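PDB 4GLJ: RsfP from Uncultured bacterium, which binds the dye rhodamine B and probably catalyses the phosphorolysis of methylthioadenosine to adenine and methylthioribose 1-phosphate. Local coordinates for residues A[258-261]-A[262-266]. Residues are numbered along the deposited sequence; the frame is centred on the assembly and turned at random.
Sequences ALIA and SEQPK
The last turn of helix 237-263 is a local contact at the protein surface, its centre about 18 Å from the centre of the chain, in which the backbone NH groups of Ser262, Glu263 and Gln264 donate to the carbonyls of Ala258, Leu259 and Ile260. Three i to i+4 bonds carry it. The Ser262 N to Ala258 O bond spans 3.1 Å. Glu263 N lies 2.9 Å from Leu259 O, and the last bond, Gln264 N to Ile260 O, measures 2.8 Å. Ser262 adds a side-chain bond: OG, set between its own backbone N and carbonyl carbon (chi1 53°), turns back to Ala258 O at 3.2 Å. That oxygen is thus gripped twice by one residue, the amide and the hydroxyl arriving from opposite faces of the carbonyl plane.

The helix breaks at Gln264, whose positive phi (48°) takes the chain out of right-handed helical geometry; Pro265 follows, with no amide hydrogen to continue the bonding. In the phosphorylase-superfamily fold, where helices pack around a central mixed sheet, the last turn of the helix touches both helix 145-157 and strand 92-101. The buried Ile260 packs on Tyr92 of that strand, and the Tyr92 hydroxyl is hydrogen-bonded to Pro265 O, tying the exit loop to the same residue.

Leu259 and Glu263 lie side by side, pointing the same way, and both touch Ile150 of helix 145-157. Glu263 is extended beyond CG, its aliphatic part passing close to the Leu259 carbonyl, with CB 3.2 Å from Leu259 O. At its end, OE2 lies 3.5 Å from the Leu259 methyl CD2, while OE1 forms a salt bridge with Arg153, joining the helix terminus to its neighbour by charge as well as by nonpolar packing.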
loop_
_atom_site.group_PDB
_atom_site.type_symbol
_atom_site.label_atom_id
_atom_site.label_comp_id
_atom_site.label_asym_id
_atom_site.label_seq_id
_atom_site.Cartn_x
_atom_site.Cartn_y
_atom_site.Cartn_z
ATOM N N ALA A 258 -14.563 -25.851 23.311
ATOM C CA ALA A 258 -15.399 -26.203 24.461
ATOM C C ALA A 258 -15.995 -24.945 25.113
ATOM O O ALA A 258 -17.193 -24.893 25.363
ATOM C CB ALA A 258 -14.640 -27.071 25.469
ATOM N N LEU A 259 -15.176 -23.936 25.349
ATOM C CA LEU A 259 -15.638 -22.736 26.006
ATOM C C LEU A 259 -16.620 -21.932 25.166
ATOM O O LEU A 259 -17.567 -21.346 25.712
ATOM C CB LEU A 259 -14.441 -21.867 26.381
ATOM C CG LEU A 259 -13.608 -22.514 27.492
ATOM C CD1 LEU A 259 -12.236 -21.862 27.661
ATOM C CD2 LEU A 259 -14.352 -22.534 28.822
ATOM N N ILE A 260 -16.366 -21.858 23.846
ATOM C CA ILE A 260 -17.242 -21.099 23.003
ATOM C C ILE A 260 -18.597 -21.809 22.989
ATOM O O ILE A 260 -19.639 -21.150 23.047
ATOM C CB ILE A 260 -16.692 -21.011 21.570
ATOM C CG1 ILE A 260 -15.360 -20.182 21.562
ATOM C CG2 ILE A 260 -17.749 -20.495 20.622
ATOM C CD1 ILE A 260 -14.698 -20.250 20.184
ATOM N N ALA A 261 -18.574 -23.139 22.876
ATOM C CA ALA A 261 -19.812 -23.887 22.791
ATOM C C ALA A 261 -20.637 -23.695 24.058
ATOM O O ALA A 261 -21.868 -23.577 23.981
ATOM C CB ALA A 261 -19.566 -25.380 22.538
ATOM N N SER A 262 -19.994 -23.646 25.219
ATOM C CA SER A 262 -20.814 -23.616 26.462
ATOM C C SER A 262 -21.198 -22.168 26.798
ATOM O O SER A 262 -22.270 -21.929 27.361
ATOM C CB SER A 262 -20.129 -24.293 27.654
ATOM O OG SER A 262 -18.828 -23.757 27.845
ATOM N N GLU A 263 -20.358 -21.212 26.408
ATOM C CA GLU A 263 -20.533 -19.838 26.878
ATOM C C GLU A 263 -21.271 -18.994 25.863
ATOM O O GLU A 263 -22.021 -18.108 26.244
ATOM C CB GLU A 263 -19.205 -19.203 27.345
ATOM C CG GLU A 263 -18.601 -19.874 28.605
ATOM C CD GLU A 263 -17.170 -19.398 28.906
ATOM O OE1 GLU A 263 -16.698 -18.439 28.255
ATOM O OE2 GLU A 263 -16.497 -19.943 29.815
ATOM N N GLN A 264 -21.087 -19.269 24.569
ATOM C CA GLN A 264 -21.846 -18.575 23.518
ATOM C C GLN A 264 -21.859 -17.030 23.702
ATOM O O GLN A 264 -22.896 -16.400 23.674
ATOM C CB GLN A 264 -23.274 -19.191 23.512
ATOM C CG GLN A 264 -23.790 -19.641 22.147
ATOM C CD GLN A 264 -23.099 -20.865 21.618
ATOM O OE1 GLN A 264 -21.914 -20.822 21.249
ATOM N NE2 GLN A 264 -23.824 -21.978 21.569
ATOM N N PRO A 265 -20.690 -16.414 23.903
ATOM C CA PRO A 265 -20.620 -14.994 24.211
ATOM C C PRO A 265 -21.253 -14.143 23.121
ATOM O O PRO A 265 -21.294 -14.518 21.952
ATOM C CB PRO A 265 -19.105 -14.723 24.326
ATOM C CG PRO A 265 -18.483 -15.793 23.506
ATOM C CD PRO A 265 -19.345 -17.012 23.734
ATOM N N LYS A 266 -21.817 -13.029 23.538
ATOM C CA LYS A 266 -22.442 -12.104 22.624
ATOM C C LYS A 266 -21.257 -11.352 22.018
ATOM O O LYS A 266 -20.279 -11.031 22.718
ATOM C CB LYS A 266 -23.348 -11.165 23.424
ATOM C CG LYS A 266 -24.791 -11.115 22.957
ATOM C CD LYS A 266 -25.674 -10.498 24.043
ATOM C CE LYS A 266 -26.549 -9.370 23.492
ATOM N NZ LYS A 266 -25.714 -8.390 22.707
#